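Local coordinates for C-type diheme-containing protein (Kuenenia stuttgartiensis, PDB 6H5L) that probably serves as an electron carrier, holding covalently attached c-type hemes within a large reductase complex of an anammox bacterium, at residues A48-T53 with T189-T194; S56-T61 with E107-V112. All coordinates share one frame; numbering follows the deposited sequence.

How the contacts relate
From the N terminus the chain passes through helices 9-18 and 20-23, around the Cys19, Cys22 and His23 attachment of the first heme, then enters the long loop that holds 48-53 and 56-61. Contact 2 closes first: after helices 62-71 to 102-105, segment 107-112 returns to 56-61, a loop of 45 intervening residues. Contact 1 closes much later, when 189-194, following helix 180-189, meets 48-53. Contact 2 is thus nested within contact 1. The inner closure keeps the loop before helix 122-135 against the first cytochrome c unit; the outer one joins that unit to the second. They touch directly, through Thr53 with Val112 and Asn192 with Gly57, their centres 10 Å apart.

Contact 1. Residues A48-T53 with T189-T194; sequences AYKFRT and TGLNGT. With HEC (heme c), chain L.
Lys50 and Leu191 bring the two irregular segments closest, CA to CA 4.3 Å, and the Leu191 CA-H points at the Lys50 carbonyl oxygen. This is the seam between the two cytochrome c units of the chain: 48-53 carries groups that bind heme c, while 191-194 forms a type II beta turn shortly before Met196, axial ligand of the second heme. The backbone N-H groups of Lys50 and Phe51 donate to the two oxygens of one propionate, Lys50 N to heme O1A at 3.1 Å and Phe51 N to heme O2A at 2.9 Å. The Lys50 chain, fully extended beyond CG, passes at about a right angle to the side chain of Thr194, its CE 3.6 Å from Thr194 CG2. Lys50 NZ then bonds heme O1D of the other propionate and also a propionate of a second heme, so a single ammonium bridges two cofactors. At the other end, Arg52 bends at chi3 (-80°), bringing NE 2.6 Å from Tyr49 O in a nearly straight bond of 169°. Over one face of its guanidinium lies the amide of Asn192, the planes 16° apart in a stack, though the outer guanidinium nitrogens are doubtfully placed. Asn192 OD1 takes its hydrogen bond from Gly57 N, and ND2 reaches Tyr49 N through a water. A second water connects Lys50 O, Arg52 N and Thr189 OG1, which is also hydrogen-bonded to Leu185 O of helix 180-189. Within the turn, Thr194 N and Thr194 OG1 approach Leu191 O from the same face of its carbonyl plane, OG1 at 2.9 Å.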
# COMPACT_ATOMS: atom_id res chain seq x y z
N ALA B 48 -35.89 43.35 -1.30
CA ALA B 48 -35.80 41.94 -0.95
C ALA B 48 -34.38 41.64 -0.50
O ALA B 48 -33.44 41.65 -1.31
CB ALA B 48 -36.19 41.05 -2.13
N TYR B 49 -34.22 41.38 0.80
CA TYR B 49 -32.92 41.08 1.40
C TYR B 49 -32.91 39.64 1.87
O TYR B 49 -33.85 39.19 2.55
CB TYR B 49 -32.62 42.03 2.56
CG TYR B 49 -32.28 43.44 2.13
CD1 TYR B 49 -33.23 44.26 1.52
CD2 TYR B 49 -31.01 43.97 2.33
CE1 TYR B 49 -32.92 45.55 1.13
CE2 TYR B 49 -30.69 45.25 1.94
CZ TYR B 49 -31.65 46.04 1.34
OH TYR B 49 -31.34 47.32 0.95
N LYS B 50 -31.86 38.90 1.51
CA LYS B 50 -31.79 37.48 1.84
C LYS B 50 -31.65 37.26 3.34
O LYS B 50 -32.21 36.30 3.89
CB LYS B 50 -30.63 36.81 1.11
CG LYS B 50 -30.80 36.66 -0.39
CD LYS B 50 -29.66 35.83 -0.96
CE LYS B 50 -29.71 35.74 -2.47
NZ LYS B 50 -28.56 34.95 -3.00
N PHE B 51 -30.91 38.13 4.03
CA PHE B 51 -30.42 37.87 5.37
C PHE B 51 -30.98 38.90 6.34
O PHE B 51 -30.55 40.06 6.35
CB PHE B 51 -28.90 37.85 5.37
CG PHE B 51 -28.32 37.10 4.20
CD1 PHE B 51 -28.55 35.74 4.06
CD2 PHE B 51 -27.57 37.75 3.23
CE1 PHE B 51 -28.03 35.04 2.99
CE2 PHE B 51 -27.05 37.06 2.16
CZ PHE B 51 -27.28 35.71 2.04
N ARG B 52 -31.96 38.48 7.14
CA ARG B 52 -32.67 39.35 8.06
C ARG B 52 -32.81 38.66 9.41
O ARG B 52 -32.49 37.47 9.57
CB ARG B 52 -34.07 39.70 7.52
CG ARG B 52 -34.08 40.51 6.24
CD ARG B 52 -35.37 40.29 5.46
NE ARG B 52 -35.31 39.04 4.70
CZ ARG B 52 -35.84 37.89 5.10
NH1 ARG B 52 -36.49 37.81 6.25
NH2 ARG B 52 -35.72 36.81 4.34
N THR B 53 -33.28 39.43 10.38
CA THR B 53 -33.82 38.89 11.62
C THR B 53 -35.34 39.00 11.66
O THR B 53 -35.96 38.72 12.69
CB THR B 53 -33.21 39.61 12.83
OG1 THR B 53 -33.38 41.02 12.68
CG2 THR B 53 -31.73 39.29 12.93
N THR B 189 -36.52 32.66 9.25
CA THR B 189 -36.87 33.88 8.54
C THR B 189 -37.12 33.69 7.05
O THR B 189 -37.91 34.44 6.47
CB THR B 189 -35.78 34.94 8.72
OG1 THR B 189 -34.54 34.43 8.20
CG2 THR B 189 -35.60 35.28 10.18
N GLY B 190 -36.47 32.73 6.42
CA GLY B 190 -36.54 32.59 4.99
C GLY B 190 -35.69 33.62 4.28
O GLY B 190 -35.35 34.68 4.82
N LEU B 191 -35.33 33.30 3.04
CA LEU B 191 -34.47 34.15 2.22
C LEU B 191 -35.34 34.85 1.18
O LEU B 191 -35.71 34.25 0.16
CB LEU B 191 -33.35 33.33 1.58
CG LEU B 191 -32.14 33.02 2.46
CD1 LEU B 191 -32.48 32.05 3.59
CD2 LEU B 191 -30.99 32.48 1.62
N ASN B 192 -35.67 36.11 1.44
CA ASN B 192 -36.53 36.88 0.55
C ASN B 192 -35.89 37.03 -0.83
O ASN B 192 -34.72 37.39 -0.95
CB ASN B 192 -36.81 38.26 1.15
CG ASN B 192 -37.71 38.20 2.37
OD1 ASN B 192 -38.05 37.12 2.85
ND2 ASN B 192 -38.09 39.36 2.87
N GLY B 193 -36.68 36.75 -1.87
CA GLY B 193 -36.22 36.86 -3.24
C GLY B 193 -35.73 35.57 -3.85
O GLY B 193 -35.43 35.56 -5.05
N THR B 194 -35.64 34.50 -3.08
CA THR B 194 -35.14 33.21 -3.52
C THR B 194 -36.19 32.14 -3.27
O THR B 194 -37.07 32.32 -2.42
CB THR B 194 -33.84 32.85 -2.80
OG1 THR B 194 -34.12 32.48 -1.44
CG2 THR B 194 -32.87 34.02 -2.81
FE HEC L . -22.63 44.22 -1.97
CHA HEC L . -24.95 41.73 -1.63
CHB HEC L . -24.18 45.98 0.56
CHC HEC L . -20.34 46.78 -2.32
CHD HEC L . -21.12 42.56 -4.58
NA HEC L . -24.26 43.92 -0.76
C1A HEC L . -25.08 42.82 -0.80
C2A HEC L . -26.12 42.97 0.21
C3A HEC L . -25.91 44.16 0.82
C4A HEC L . -24.73 44.76 0.22
CMA HEC L . -26.70 44.85 1.95
CAA HEC L . -27.21 41.86 0.38
CBA HEC L . -28.07 41.86 1.64
CGA HEC L . -29.08 40.74 1.53
O1A HEC L . -29.35 40.28 0.39
O2A HEC L . -29.60 40.31 2.59
NB HEC L . -22.33 46.05 -1.07
C1B HEC L . -23.07 46.56 -0.02
C2B HEC L . -22.47 47.83 0.37
C3B HEC L . -21.42 48.05 -0.43
C4B HEC L . -21.31 46.93 -1.34
CMB HEC L . -22.99 48.75 1.49
CAB HEC L . -20.46 49.26 -0.40
CBB HEC L . -19.58 49.24 0.87
NC HEC L . -21.03 44.60 -3.22
C1C HEC L . -20.22 45.72 -3.19
C2C HEC L . -19.13 45.51 -4.12
C3C HEC L . -19.43 44.41 -4.83
C4C HEC L . -20.58 43.77 -4.22
CMC HEC L . -18.11 46.60 -4.51
CAC HEC L . -18.61 43.83 -6.01
CBC HEC L . -17.23 43.33 -5.50
ND HEC L . -22.98 42.43 -2.96
C1D HEC L . -22.21 41.94 -4.01
C2D HEC L . -22.75 40.66 -4.42
C3D HEC L . -23.95 40.41 -3.50
C4D HEC L . -24.01 41.55 -2.62
CMD HEC L . -22.23 39.75 -5.55
CAD HEC L . -24.91 39.20 -3.49
CBD HEC L . -24.25 38.04 -2.74
CGD HEC L . -25.15 36.84 -2.77
O1D HEC L . -26.33 36.96 -2.36
O2D HEC L . -24.69 35.75 -3.21
O HOH W 1 -36.52 42.13 2.69
O HOH W 2 -32.27 35.49 6.57

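Contact 2. Residues S56-T61 with E107-V112; sequences SGSLPT and EPEPSV
Ser58 meets Glu109 through the one direct hydrogen bond between the segments, Glu109 N to Ser58 OG at 3.1 Å (158°). The serine hydroxyl lies anti to its own nitrogen (chi1 165°), which lets it accept from Glu109 while donating onward to Leu59 O at 2.8 Å, in the carbonyl plane on a lone pair. An alanine here would strip away this hydroxyl, and is likely to leave Glu109 N without its acceptor and Leu59 O without this donor. Beside this polar pair lies the close-packed part: CB of Pro108 sits 4.2 Å from Leu59 CB and 3.8 Å from Pro60 O, so the CB side of the proline ring rests against the extended Leu59-Pro60 backbone. Leu59 and Pro60 also lean on Phe103 of helix 102-105. The contact thus lays a polyproline II-like stretch, 108-112, against the loop that leads into helix 62-71 of the first cytochrome c unit. Thr61 stands at the N-cap of that helix, its OG1 accepting from Asp64 N. A water held by Leu59 N bridges, through a weak bond, to Glu107 O. Toward solvent the fit is looser. The partly exposed Glu109 chain runs extended beyond CG alongside Ser58 CB, its carboxylate making no hydrogen bond to 56-61. Farther along, the exposed Ser111 approaches Thr61 by its hydroxyl alone, Ser111 OG to Thr61 CG2 3.9 Å, while the same OG is hydrogen-bonded to Thr53 OG1.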
# COMPACT_ATOMS: atom_id res chain seq x y z
N SER B 56 -40.43 36.22 6.90
CA SER B 56 -40.43 36.18 5.44
C SER B 56 -41.34 37.25 4.86
O SER B 56 -42.48 37.43 5.31
CB SER B 56 -40.87 34.79 4.96
OG SER B 56 -40.99 34.75 3.55
N GLY B 57 -40.84 37.96 3.85
CA GLY B 57 -41.57 39.03 3.21
C GLY B 57 -41.35 40.40 3.82
O GLY B 57 -41.71 41.40 3.20
N SER B 58 -40.77 40.46 5.02
CA SER B 58 -40.55 41.73 5.69
C SER B 58 -39.29 42.41 5.17
O SER B 58 -38.40 41.78 4.59
CB SER B 58 -40.44 41.52 7.20
OG SER B 58 -39.89 42.67 7.84
N LEU B 59 -39.23 43.72 5.38
CA LEU B 59 -38.02 44.47 5.14
C LEU B 59 -36.96 44.08 6.17
O LEU B 59 -37.29 43.54 7.23
CB LEU B 59 -38.29 45.97 5.22
CG LEU B 59 -39.39 46.55 4.33
CD1 LEU B 59 -39.64 48.00 4.71
CD2 LEU B 59 -39.03 46.43 2.86
N PRO B 60 -35.69 44.34 5.89
CA PRO B 60 -34.67 44.17 6.93
C PRO B 60 -34.67 45.35 7.88
O PRO B 60 -35.04 46.47 7.52
CB PRO B 60 -33.37 44.10 6.13
CG PRO B 60 -33.64 44.95 4.94
CD PRO B 60 -35.09 44.69 4.59
N THR B 61 -34.25 45.09 9.11
CA THR B 61 -33.98 46.19 10.02
C THR B 61 -32.71 46.90 9.59
O THR B 61 -31.89 46.36 8.85
CB THR B 61 -33.84 45.68 11.46
OG1 THR B 61 -32.65 44.90 11.58
CG2 THR B 61 -35.05 44.84 11.85
N GLU B 107 -43.06 49.50 7.49
CA GLU B 107 -42.09 49.43 8.57
C GLU B 107 -41.62 48.00 8.76
O GLU B 107 -42.42 47.06 8.64
CB GLU B 107 -42.71 49.94 9.88
CG GLU B 107 -41.72 50.42 10.93
CD GLU B 107 -40.94 51.65 10.50
OE1 GLU B 107 -39.83 51.86 11.03
OE2 GLU B 107 -41.45 52.40 9.64
N PRO B 108 -40.33 47.77 9.02
CA PRO B 108 -39.85 46.40 9.18
C PRO B 108 -40.51 45.70 10.36
O PRO B 108 -40.69 46.28 11.43
CB PRO B 108 -38.34 46.57 9.40
CG PRO B 108 -38.17 47.99 9.84
CD PRO B 108 -39.24 48.75 9.12
N GLU B 109 -40.88 44.44 10.14
CA GLU B 109 -41.53 43.64 11.17
C GLU B 109 -40.59 43.42 12.35
O GLU B 109 -39.37 43.53 12.22
CB GLU B 109 -41.97 42.30 10.58
CG GLU B 109 -43.21 42.41 9.69
CD GLU B 109 -43.64 41.07 9.14
OE1 GLU B 109 -43.53 40.86 7.91
OE2 GLU B 109 -44.10 40.22 9.93
N PRO B 110 -41.14 43.12 13.53
CA PRO B 110 -40.28 42.93 14.71
C PRO B 110 -39.33 41.76 14.54
O PRO B 110 -39.66 40.75 13.92
CB PRO B 110 -41.29 42.68 15.84
CG PRO B 110 -42.52 42.20 15.15
CD PRO B 110 -42.57 42.97 13.87
N SER B 111 -38.12 41.92 15.08
CA SER B 111 -37.12 40.87 15.00
C SER B 111 -37.61 39.62 15.73
O SER B 111 -38.25 39.70 16.78
CB SER B 111 -35.80 41.34 15.61
OG SER B 111 -35.21 42.37 14.83
N VAL B 112 -37.31 38.45 15.15
CA VAL B 112 -37.68 37.21 15.80
C VAL B 112 -36.79 36.97 17.01
O VAL B 112 -35.69 37.52 17.14
CB VAL B 112 -37.59 36.03 14.81
CG1 VAL B 112 -38.45 36.30 13.59
CG2 VAL B 112 -36.15 35.77 14.41
O HOH W 3 -41.74 44.78 6.21